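Local coordinates for nucleosome assembly protein 1, putative (Plasmodium falciparum, PDB 3FS3) that probably binds histones and acts as a chaperone in nucleosome assembly, as other members of the NAP family do, at residues 94-98 with 110-115; 119-123 with 287-291; 139-145 with 159-165; 167-172 with 198-203. All blocks are in the same frame, centred on the assembly; numbering follows the deposited sequence.

Contact 1. Residues 94-98 with 110-115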
# COMPACT_ATOMS: atom_id res chain seq x y z
N ARG A 94 0.50 10.15 -26.53
CA ARG A 94 1.84 10.56 -26.18
C ARG A 94 2.85 9.82 -27.06
O ARG A 94 3.76 10.42 -27.62
CB ARG A 94 2.09 10.26 -24.70
CG ARG A 94 3.54 10.15 -24.32
CD ARG A 94 3.68 9.05 -23.29
NE ARG A 94 3.37 9.52 -21.96
CZ ARG A 94 3.11 8.73 -20.93
NH1 ARG A 94 3.11 7.41 -21.07
NH2 ARG A 94 2.87 9.26 -19.74
N ARG A 95 2.68 8.50 -27.18
CA ARG A 95 3.59 7.69 -27.99
C ARG A 95 3.60 8.23 -29.42
O ARG A 95 4.67 8.47 -30.01
CB ARG A 95 3.12 6.23 -28.00
CG ARG A 95 4.05 5.28 -28.73
CD ARG A 95 3.27 4.07 -29.22
NE ARG A 95 2.35 4.45 -30.29
CZ ARG A 95 1.12 3.96 -30.44
NH1 ARG A 95 0.65 3.06 -29.58
NH2 ARG A 95 0.37 4.36 -31.45
N GLU A 96 2.40 8.42 -29.96
CA GLU A 96 2.20 8.92 -31.32
C GLU A 96 2.94 10.23 -31.54
O GLU A 96 3.62 10.40 -32.55
CB GLU A 96 0.70 9.09 -31.58
CG GLU A 96 0.35 9.68 -32.93
CD GLU A 96 0.84 8.85 -34.10
OE1 GLU A 96 0.60 7.62 -34.11
OE2 GLU A 96 1.45 9.43 -35.02
N ALA A 97 2.79 11.17 -30.61
CA ALA A 97 3.44 12.46 -30.72
C ALA A 97 4.96 12.31 -30.58
O ALA A 97 5.72 13.01 -31.23
CB ALA A 97 2.91 13.41 -29.66
N LEU A 98 5.39 11.38 -29.72
CA LEU A 98 6.82 11.16 -29.49
C LEU A 98 7.51 10.44 -30.65
O LEU A 98 8.59 10.85 -31.08
CB LEU A 98 7.04 10.32 -28.22
CG LEU A 98 6.87 10.97 -26.85
CD1 LEU A 98 6.98 9.91 -25.76
CD2 LEU A 98 7.93 12.03 -26.64
N ASN A 110 10.73 12.74 -32.09
CA ASN A 110 10.15 14.08 -32.02
C ASN A 110 10.48 14.78 -30.70
O ASN A 110 10.14 15.95 -30.51
CB ASN A 110 8.64 14.02 -32.23
CG ASN A 110 8.28 13.39 -33.57
OD1 ASN A 110 8.88 13.71 -34.60
ND2 ASN A 110 7.28 12.51 -33.56
N LEU A 111 11.14 14.06 -29.79
CA LEU A 111 11.57 14.62 -28.50
C LEU A 111 12.67 13.71 -27.95
O LEU A 111 12.44 12.86 -27.07
CB LEU A 111 10.41 14.71 -27.51
CG LEU A 111 10.70 15.58 -26.28
CD1 LEU A 111 11.06 16.99 -26.73
CD2 LEU A 111 9.48 15.62 -25.36
N PRO A 112 13.89 13.88 -28.48
CA PRO A 112 15.10 13.14 -28.13
C PRO A 112 15.32 12.84 -26.66
O PRO A 112 15.22 13.72 -25.81
CB PRO A 112 16.21 14.02 -28.72
CG PRO A 112 15.59 14.55 -29.95
CD PRO A 112 14.21 14.96 -29.44
N GLU A 113 15.63 11.57 -26.37
CA GLU A 113 15.92 11.12 -25.01
C GLU A 113 14.79 11.25 -24.00
O GLU A 113 15.04 11.21 -22.78
CB GLU A 113 17.16 11.85 -24.47
CG GLU A 113 18.23 12.06 -25.52
CD GLU A 113 19.57 12.48 -24.94
OE1 GLU A 113 19.59 13.11 -23.85
OE2 GLU A 113 20.60 12.18 -25.58
N PHE A 114 13.56 11.37 -24.48
CA PHE A 114 12.42 11.52 -23.59
C PHE A 114 12.35 10.57 -22.41
O PHE A 114 12.26 11.00 -21.27
CB PHE A 114 11.10 11.40 -24.36
CG PHE A 114 9.89 11.51 -23.47
CD1 PHE A 114 9.48 12.75 -22.97
CD2 PHE A 114 9.20 10.37 -23.08
CE1 PHE A 114 8.40 12.85 -22.10
CE2 PHE A 114 8.11 10.45 -22.21
CZ PHE A 114 7.71 11.70 -21.71
N TRP A 115 12.36 9.27 -22.68
CA TRP A 115 12.25 8.30 -21.59
C TRP A 115 13.50 8.23 -20.72
O TRP A 115 13.40 8.10 -19.49
CB TRP A 115 11.91 6.90 -22.14
CG TRP A 115 10.58 6.86 -22.82
CD1 TRP A 115 10.35 6.85 -24.16
CD2 TRP A 115 9.29 6.88 -22.19
NE1 TRP A 115 9.00 6.87 -24.41
CE2 TRP A 115 8.33 6.89 -23.22
CE3 TRP A 115 8.86 6.89 -20.85
CZ2 TRP A 115 6.95 6.90 -22.96
CZ3 TRP A 115 7.50 6.90 -20.59
CH2 TRP A 115 6.56 6.91 -21.64

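Contact 2. Residues 119-123 with 287-291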
# COMPACT_ATOMS: atom_id res chain seq x y z
N LEU A 119 13.17 8.78 -16.80
CA LEU A 119 13.70 7.76 -15.88
C LEU A 119 14.80 8.33 -14.98
O LEU A 119 14.84 8.05 -13.78
CB LEU A 119 14.25 6.57 -16.67
CG LEU A 119 13.27 5.70 -17.46
CD1 LEU A 119 14.05 4.75 -18.36
CD2 LEU A 119 12.39 4.92 -16.51
N ARG A 120 15.69 9.13 -15.56
CA ARG A 120 16.78 9.74 -14.81
C ARG A 120 16.26 10.64 -13.69
O ARG A 120 16.80 10.62 -12.59
CB ARG A 120 17.68 10.58 -15.74
CG ARG A 120 18.86 9.84 -16.33
CD ARG A 120 19.79 9.36 -15.22
NE ARG A 120 21.06 8.85 -15.74
CZ ARG A 120 21.90 8.09 -15.04
NH1 ARG A 120 21.59 7.77 -13.79
NH2 ARG A 120 23.03 7.66 -15.58
N ASN A 121 15.22 11.41 -13.99
CA ASN A 121 14.64 12.32 -13.01
C ASN A 121 13.82 11.67 -11.90
O ASN A 121 13.20 12.36 -11.09
CB ASN A 121 13.78 13.39 -13.72
CG ASN A 121 14.62 14.34 -14.56
OD1 ASN A 121 15.76 14.65 -14.20
ND2 ASN A 121 14.07 14.81 -15.67
N ASN A 122 13.81 10.34 -11.85
CA ASN A 122 13.10 9.63 -10.78
C ASN A 122 14.17 8.96 -9.93
O ASN A 122 14.89 8.09 -10.41
CB ASN A 122 12.13 8.60 -11.35
CG ASN A 122 11.59 7.66 -10.29
OD1 ASN A 122 12.32 6.83 -9.74
ND2 ASN A 122 10.30 7.78 -9.99
N ASN A 123 14.26 9.36 -8.66
CA ASN A 123 15.26 8.83 -7.73
C ASN A 123 15.43 7.32 -7.75
O ASN A 123 16.53 6.83 -8.03
CB ASN A 123 14.94 9.28 -6.30
CG ASN A 123 14.75 10.78 -6.19
OD1 ASN A 123 15.49 11.56 -6.80
ND2 ASN A 123 13.77 11.19 -5.39
N ASP A 287 6.17 14.88 -16.82
CA ASP A 287 6.49 15.67 -15.63
C ASP A 287 7.83 15.25 -15.05
O ASP A 287 8.53 16.06 -14.42
CB ASP A 287 5.38 15.56 -14.59
CG ASP A 287 4.19 16.44 -14.94
OD1 ASP A 287 4.33 17.30 -15.82
OD2 ASP A 287 3.12 16.27 -14.31
N TYR A 288 8.19 13.99 -15.24
CA TYR A 288 9.50 13.53 -14.78
C TYR A 288 10.51 14.10 -15.77
O TYR A 288 11.53 14.64 -15.37
CB TYR A 288 9.56 12.00 -14.75
CG TYR A 288 9.09 11.44 -13.43
CD1 TYR A 288 9.87 11.60 -12.27
CD2 TYR A 288 7.86 10.82 -13.31
CE1 TYR A 288 9.42 11.13 -11.03
CE2 TYR A 288 7.39 10.35 -12.08
CZ TYR A 288 8.18 10.52 -10.95
OH TYR A 288 7.71 10.07 -9.74
N TYR A 289 10.21 13.98 -17.06
CA TYR A 289 11.10 14.52 -18.08
C TYR A 289 11.44 15.97 -17.71
O TYR A 289 12.61 16.33 -17.65
CB TYR A 289 10.42 14.49 -19.45
CG TYR A 289 11.15 15.26 -20.52
CD1 TYR A 289 12.13 14.66 -21.31
CD2 TYR A 289 10.87 16.61 -20.73
CE1 TYR A 289 12.80 15.38 -22.30
CE2 TYR A 289 11.54 17.34 -21.71
CZ TYR A 289 12.50 16.73 -22.50
OH TYR A 289 13.13 17.46 -23.48
N LEU A 290 10.42 16.78 -17.45
CA LEU A 290 10.60 18.18 -17.07
C LEU A 290 11.20 18.33 -15.68
O LEU A 290 11.63 19.41 -15.30
CB LEU A 290 9.25 18.93 -17.10
CG LEU A 290 8.60 19.21 -18.46
CD1 LEU A 290 7.25 19.87 -18.25
CD2 LEU A 290 9.51 20.12 -19.28
N GLY A 291 11.22 17.24 -14.92
CA GLY A 291 11.79 17.27 -13.58
C GLY A 291 11.02 18.12 -12.58
O GLY A 291 11.60 18.62 -11.62

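Contact 3. Residues 139-145 with 159-165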
# COMPACT_ATOMS: atom_id res chain seq x y z
N TYR A 139 17.31 4.94 -27.28
CA TYR A 139 16.57 4.29 -28.36
C TYR A 139 15.16 3.91 -27.90
O TYR A 139 14.36 3.39 -28.67
CB TYR A 139 17.31 3.04 -28.83
CG TYR A 139 18.53 3.35 -29.66
CD1 TYR A 139 18.43 3.54 -31.04
CD2 TYR A 139 19.79 3.51 -29.07
CE1 TYR A 139 19.53 3.89 -31.81
CE2 TYR A 139 20.91 3.87 -29.83
CZ TYR A 139 20.77 4.06 -31.20
OH TYR A 139 21.84 4.45 -31.97
N LEU A 140 14.87 4.17 -26.63
CA LEU A 140 13.57 3.83 -26.06
C LEU A 140 12.45 4.66 -26.72
O LEU A 140 12.54 5.89 -26.78
CB LEU A 140 13.64 4.06 -24.54
CG LEU A 140 12.78 3.20 -23.59
CD1 LEU A 140 12.80 1.74 -24.03
CD2 LEU A 140 13.29 3.34 -22.16
N ASN A 141 11.44 3.98 -27.27
CA ASN A 141 10.32 4.65 -27.93
C ASN A 141 9.10 4.72 -27.02
O ASN A 141 8.31 5.66 -27.10
CB ASN A 141 9.88 3.91 -29.20
CG ASN A 141 10.62 4.39 -30.45
OD1 ASN A 141 11.27 5.43 -30.44
ND2 ASN A 141 10.50 3.63 -31.53
N ASP A 142 8.94 3.72 -26.16
CA ASP A 142 7.77 3.73 -25.31
C ASP A 142 7.85 2.67 -24.22
O ASP A 142 8.50 1.63 -24.38
CB ASP A 142 6.54 3.50 -26.18
CG ASP A 142 5.23 3.77 -25.45
OD1 ASP A 142 5.19 4.64 -24.57
OD2 ASP A 142 4.22 3.11 -25.79
N ILE A 143 7.19 2.97 -23.10
CA ILE A 143 7.11 2.06 -21.97
C ILE A 143 5.62 1.95 -21.68
O ILE A 143 4.94 2.97 -21.52
CB ILE A 143 7.81 2.61 -20.71
CG1 ILE A 143 9.28 2.91 -21.01
CG2 ILE A 143 7.72 1.58 -19.58
CD1 ILE A 143 10.05 3.40 -19.79
N ARG A 144 5.11 0.73 -21.62
CA ARG A 144 3.69 0.50 -21.37
C ARG A 144 3.46 -0.59 -20.33
O ARG A 144 4.31 -1.46 -20.12
CB ARG A 144 2.98 0.11 -22.67
CG ARG A 144 3.03 1.17 -23.76
CD ARG A 144 2.48 0.69 -25.10
NE ARG A 144 1.04 0.43 -25.08
CZ ARG A 144 0.48 -0.73 -24.74
NH1 ARG A 144 1.24 -1.76 -24.39
NH2 ARG A 144 -0.84 -0.86 -24.75
N CYS A 145 2.30 -0.53 -19.68
CA CYS A 145 1.93 -1.53 -18.69
C CYS A 145 0.61 -2.16 -19.13
O CYS A 145 -0.33 -1.46 -19.52
CB CYS A 145 1.75 -0.88 -17.32
SG CYS A 145 1.20 -2.05 -16.03
N ILE A 159 2.32 -6.73 -16.85
CA ILE A 159 3.49 -6.88 -17.70
C ILE A 159 3.97 -5.53 -18.21
O ILE A 159 3.20 -4.76 -18.80
CB ILE A 159 3.19 -7.85 -18.87
CG1 ILE A 159 4.33 -7.83 -19.90
CG2 ILE A 159 1.85 -7.52 -19.50
CD1 ILE A 159 4.15 -6.81 -21.00
N LEU A 160 5.24 -5.23 -17.96
CA LEU A 160 5.85 -3.97 -18.40
C LEU A 160 6.55 -4.18 -19.74
O LEU A 160 7.35 -5.10 -19.90
CB LEU A 160 6.86 -3.49 -17.37
CG LEU A 160 6.33 -3.08 -16.00
CD1 LEU A 160 7.51 -2.74 -15.10
CD2 LEU A 160 5.36 -1.90 -16.14
N SER A 161 6.26 -3.32 -20.72
CA SER A 161 6.89 -3.45 -22.03
C SER A 161 7.72 -2.23 -22.38
O SER A 161 7.28 -1.09 -22.22
CB SER A 161 5.83 -3.67 -23.12
OG SER A 161 5.14 -4.88 -22.91
N PHE A 162 8.94 -2.48 -22.86
CA PHE A 162 9.88 -1.44 -23.25
C PHE A 162 10.10 -1.56 -24.76
O PHE A 162 10.73 -2.51 -25.24
CB PHE A 162 11.19 -1.63 -22.49
CG PHE A 162 11.04 -1.51 -20.99
CD1 PHE A 162 11.45 -0.37 -20.32
CD2 PHE A 162 10.46 -2.54 -20.26
CE1 PHE A 162 11.28 -0.25 -18.94
CE2 PHE A 162 10.28 -2.43 -18.88
CZ PHE A 162 10.69 -1.28 -18.22
N TYR A 163 9.58 -0.60 -25.51
CA TYR A 163 9.69 -0.61 -26.96
C TYR A 163 10.94 0.15 -27.41
O TYR A 163 11.14 1.31 -27.02
CB TYR A 163 8.44 0.01 -27.59
CG TYR A 163 7.18 -0.77 -27.29
CD1 TYR A 163 6.60 -1.61 -28.24
CD2 TYR A 163 6.59 -0.71 -26.02
CE1 TYR A 163 5.46 -2.37 -27.95
CE2 TYR A 163 5.46 -1.46 -25.72
CZ TYR A 163 4.90 -2.29 -26.68
OH TYR A 163 3.81 -3.06 -26.35
N PHE A 164 11.76 -0.49 -28.22
CA PHE A 164 12.99 0.12 -28.69
C PHE A 164 13.03 0.28 -30.20
O PHE A 164 12.55 -0.58 -30.94
CB PHE A 164 14.19 -0.73 -28.27
CG PHE A 164 14.48 -0.70 -26.80
CD1 PHE A 164 15.40 0.21 -26.28
CD2 PHE A 164 13.85 -1.59 -25.93
CE1 PHE A 164 15.70 0.23 -24.93
CE2 PHE A 164 14.15 -1.57 -24.57
CZ PHE A 164 15.07 -0.66 -24.07
N ALA A 165 13.60 1.39 -30.66
CA ALA A 165 13.73 1.62 -32.08
C ALA A 165 14.89 0.73 -32.51
O ALA A 165 15.65 0.24 -31.67
CB ALA A 165 14.06 3.08 -32.35

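Contact 4. Residues 167-172 with 198-203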
# COMPACT_ATOMS: atom_id res chain seq x y z
N ASN A 167 18.23 -0.54 -33.21
CA ASN A 167 19.40 -0.05 -32.52
C ASN A 167 20.57 -1.02 -32.69
O ASN A 167 20.38 -2.18 -33.00
CB ASN A 167 19.05 0.13 -31.04
CG ASN A 167 18.86 -1.19 -30.33
OD1 ASN A 167 19.83 -1.87 -30.02
ND2 ASN A 167 17.61 -1.58 -30.10
N PRO A 168 21.81 -0.54 -32.47
CA PRO A 168 23.02 -1.36 -32.62
C PRO A 168 23.38 -2.23 -31.43
O PRO A 168 24.44 -2.87 -31.42
CB PRO A 168 24.09 -0.31 -32.93
CG PRO A 168 23.65 0.84 -32.06
CD PRO A 168 22.15 0.88 -32.25
N PHE A 169 22.51 -2.30 -30.43
CA PHE A 169 22.79 -3.08 -29.23
C PHE A 169 22.13 -4.45 -29.20
O PHE A 169 22.77 -5.45 -28.87
CB PHE A 169 22.40 -2.26 -28.01
CG PHE A 169 23.19 -1.00 -27.87
CD1 PHE A 169 24.50 -1.04 -27.39
CD2 PHE A 169 22.65 0.21 -28.27
CE1 PHE A 169 25.27 0.13 -27.32
CE2 PHE A 169 23.40 1.38 -28.20
CZ PHE A 169 24.72 1.34 -27.72
N PHE A 170 20.84 -4.51 -29.53
CA PHE A 170 20.13 -5.77 -29.57
C PHE A 170 19.05 -5.70 -30.63
O PHE A 170 18.63 -4.61 -31.01
CB PHE A 170 19.54 -6.12 -28.19
CG PHE A 170 18.68 -5.05 -27.60
CD1 PHE A 170 17.43 -4.75 -28.14
CD2 PHE A 170 19.09 -4.37 -26.45
CE1 PHE A 170 16.62 -3.79 -27.56
CE2 PHE A 170 18.28 -3.41 -25.85
CZ PHE A 170 17.04 -3.12 -26.41
N SER A 171 18.62 -6.86 -31.12
CA SER A 171 17.61 -6.91 -32.18
C SER A 171 16.16 -6.80 -31.70
O SER A 171 15.29 -6.41 -32.47
CB SER A 171 17.78 -8.20 -32.99
OG SER A 171 17.67 -9.34 -32.15
N ASN A 172 15.91 -7.15 -30.45
CA ASN A 172 14.56 -7.11 -29.88
C ASN A 172 13.90 -5.76 -30.13
O ASN A 172 14.49 -4.72 -29.84
CB ASN A 172 14.59 -7.36 -28.37
CG ASN A 172 15.45 -8.54 -27.98
OD1 ASN A 172 16.67 -8.47 -28.02
ND2 ASN A 172 14.80 -9.64 -27.62
N THR A 198 12.05 -11.14 -21.03
CA THR A 198 12.45 -11.54 -22.36
C THR A 198 13.97 -11.62 -22.36
O THR A 198 14.64 -10.89 -21.64
CB THR A 198 11.97 -10.52 -23.42
OG1 THR A 198 12.87 -10.52 -24.55
CG2 THR A 198 11.91 -9.15 -22.83
N VAL A 199 14.50 -12.56 -23.14
CA VAL A 199 15.94 -12.72 -23.26
C VAL A 199 16.41 -11.70 -24.31
O VAL A 199 15.91 -11.67 -25.44
CB VAL A 199 16.29 -14.17 -23.70
CG1 VAL A 199 15.42 -14.57 -24.87
CG2 VAL A 199 17.76 -14.27 -24.11
N ILE A 200 17.36 -10.87 -23.92
CA ILE A 200 17.87 -9.84 -24.82
C ILE A 200 18.83 -10.43 -25.84
O ILE A 200 19.78 -11.10 -25.48
CB ILE A 200 18.61 -8.75 -24.01
CG1 ILE A 200 17.67 -8.17 -22.95
CG2 ILE A 200 19.12 -7.64 -24.96
CD1 ILE A 200 18.34 -7.13 -22.04
N ASP A 201 18.57 -10.17 -27.12
CA ASP A 201 19.45 -10.70 -28.16
C ASP A 201 20.54 -9.69 -28.49
O ASP A 201 20.50 -9.04 -29.53
CB ASP A 201 18.64 -11.04 -29.41
CG ASP A 201 17.66 -12.16 -29.15
OD1 ASP A 201 18.09 -13.20 -28.60
OD2 ASP A 201 16.46 -12.01 -29.48
N TRP A 202 21.53 -9.59 -27.61
CA TRP A 202 22.63 -8.66 -27.79
C TRP A 202 23.47 -8.91 -29.04
O TRP A 202 23.77 -10.05 -29.39
CB TRP A 202 23.58 -8.69 -26.58
CG TRP A 202 22.96 -8.32 -25.26
CD1 TRP A 202 22.51 -9.18 -24.30
CD2 TRP A 202 22.77 -7.00 -24.74
NE1 TRP A 202 22.06 -8.48 -23.21
CE2 TRP A 202 22.21 -7.14 -23.45
CE3 TRP A 202 23.03 -5.71 -25.23
CZ2 TRP A 202 21.89 -6.03 -22.64
CZ3 TRP A 202 22.72 -4.61 -24.43
CH2 TRP A 202 22.15 -4.78 -23.15
N TYR A 203 23.86 -7.83 -29.71
CA TYR A 203 24.72 -7.97 -30.88
C TYR A 203 26.16 -8.12 -30.40
O TYR A 203 26.48 -7.84 -29.24
CB TYR A 203 24.61 -6.75 -31.79
CG TYR A 203 23.31 -6.67 -32.57
CD1 TYR A 203 22.92 -7.72 -33.41
CD2 TYR A 203 22.52 -5.53 -32.51
CE1 TYR A 203 21.76 -7.62 -34.19
CE2 TYR A 203 21.36 -5.42 -33.28
CZ TYR A 203 20.99 -6.46 -34.12
OH TYR A 203 19.88 -6.30 -34.92
O HOH W 1 15.34 -10.29 -31.02

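Contact 1. Residues 94-98 with 110-115
Leu-98, in the last turns of helix 49-99, meets Asn-110 backbone to backbone: Asn-110 N donates to Leu-98 O at 3.0 Å, and a type II turn from Leu-111 to Phe-114 then leads into helix 114-120. The side chain of Asn-110 adds a second bond one carbonyl further back, its ND2 lying 2.8 Å from Ala-97 O and well above the plane of that carbonyl. Beyond these bonds Leu-98 spreads its two methyls. CD2 sits over one face of the Phe-114 ring, 4.2 Å from the centroid, while CD1 reaches the ring's CD2 atom at 3.5 Å and also leans on the Trp-115 indole. Arg-94 comes to the indole from its edge: NH1 lies in the ring plane, 3.5 Å from Trp-115 CH2, with the guanidinium turned 89° against the indole. The bend of its chain carries the group on toward helix 260-289, where NH2 bonds to Ile-282 O. Leu-58 of the second subunit packs on both Leu-98 and Phe-114. One asparagine thus serves two carbonyls near the end of the long helix, right next to the apolar packing of Leu-98 against Phe-114 and Trp-115.

Contact 2. Residues 119-123 with 287-291
A Schellman motif closes helix 260-289, and Asn-121, just past the end of helix 114-120, docks on it through its side-chain amide. Its ND2 donates to Tyr-288 O at 2.6 Å, a short bond but a bent one, with an angle of 140° at the hydrogen. The torsion that sets CG beside the backbone N (chi1 -68°) aims the amide across the gap at this carbonyl. Tyr-288 O has a second donor, Gly-291 N at 2.7 Å, and the two N-H groups arrive from opposite faces of the carbonyl plane. Gly-291 takes the positive phi by which the Schellman turn leaves the helix. An oxygen of that turn, Tyr-288 O, thus also holds the neighbouring loop. Beside this polar link the Tyr-288 ring lies against the loop. Asn-121 O faces its edge in the ring plane, 3.6 Å from CD1, and Asn-122 crosses it with CB 3.7 Å from CE1, amide and ring planes 52° apart. Asn-122 is itself an N-cap: its OD1 accepts from Val-125 N at the start of helix 123-126. On the other flank of the helix end, Asp-287 OD2 is hydrogen-bonded to Tyr-66 OH of the second subunit.

Contact 3. Residues 139-145 with 159-165
Leu-140 and Phe-164 form the tight end of this strand pair: the CD1 methyl of Leu-140 lies over one face of the phenyl ring, 3.4 Å from its centroid and displaced toward the rim. The same methyl lies 4.0 Å from Phe-162 CB, at the edge of that ring, and on the same side of the sheet Ile-143 sets CG2 over a face of Phe-162 while its CD1 touches CE1 at 3.9 Å. Cys-145 CB and Leu-160 CD2 continue the row. This apolar side is covered by helices, with Trp-115 and Leu-119 on Leu-140 and Ile-277 on Ile-143 and Phe-162. The side bearing Asp-142, Arg-144, Ser-161 and Tyr-163 is more polar, and there Arg-144 and Tyr-163 are partly exposed. Arg-144 lays its CD 3.7 Å from Tyr-163 CE2, and a bend at chi3 (67°) turns the guanidinium almost perpendicular to the phenol ring; its NH1 makes a salt bridge with Asp-146. Between the two sides the backbones are joined by hydrogen bonds such as Tyr-163 N to Asp-142 O (2.7 Å) and Ser-161 N to Arg-144 O (2.8 Å). Tyr-163 O takes Asn-141 N at 2.7 Å and, weakly, Asp-142 N. Two residues thus face one, which is a classic beta bulge within the antiparallel hairpin that begins the four-stranded sheet of this NAP fold.

Contact 4. Residues 167-172 with 198-203
Asn-172 OD1 takes the backbone N-H of Asp-201 on a lone pair in its carbonyl plane, at 2.7 Å, while the same amide's ND2 donates to Val-199 O at 3.2 Å. One side chain thus pairs with the backbone on both sides of Ile-200. Backbone bonds carry the pairing on: Ser-171 N reaches Asp-201 O, and Tyr-203 N reaches Phe-169 O at 2.7 Å. A water bridges Ser-171 OG and the carboxylate of Asp-201, donating to OD2 at 2.6 Å. The apolar part of the contact is built on Phe-170, whose crowded first torsion between backbone N and carbonyl carbon (chi1 54°) turns its ring edge toward the face of Trp-202 in a T-shaped pair, centroids 5.8 Å apart and planes at 82°. Ile-200 CG2 fills the corner between them, 3.6 Å from Phe-170 CD2 and over a face of the indole. Ile-136 of helix 131-137 touches both aromatic rings. Tyr-203 turns its ring edge to Asn-167 O, its OH 3.4 Å from Ser-171 CB. Asn-167 OD1 accepts from both Phe-169 N and Phe-170 N, the first bond forming an Asx turn. This turn, the inverse gamma turn centred on Asp-201 and a single backbone bridge between Phe-170 and Trp-202 mark a junction of two irregular loops, one linking strands 158-164 and 174-181, the other leaving strand 192-197.

Along the chain, contact 1 closes first; contacts 3 and 4 then follow in series inside the long loop that contact 2 closes between residues 119-123 and 287-291. Contacts 1 and 2 share helix 114-120, have centres about 14 Å apart, and both touch the second subunit. Contact 3 links this helical region to the sheet, for Trp-115 of contact 1 packs on its first strand and Phe-164 meets Phe-170 of contact 4. Its centre lies about 12 Å from that of contact 1 and about 13 Å from that of contact 4. Contacts 2 and 4 stand farthest apart, centres about 26 Å from each other. The series is consistent with the long helix, the dimer-facing helices and the four-stranded sheet forming one connected unit.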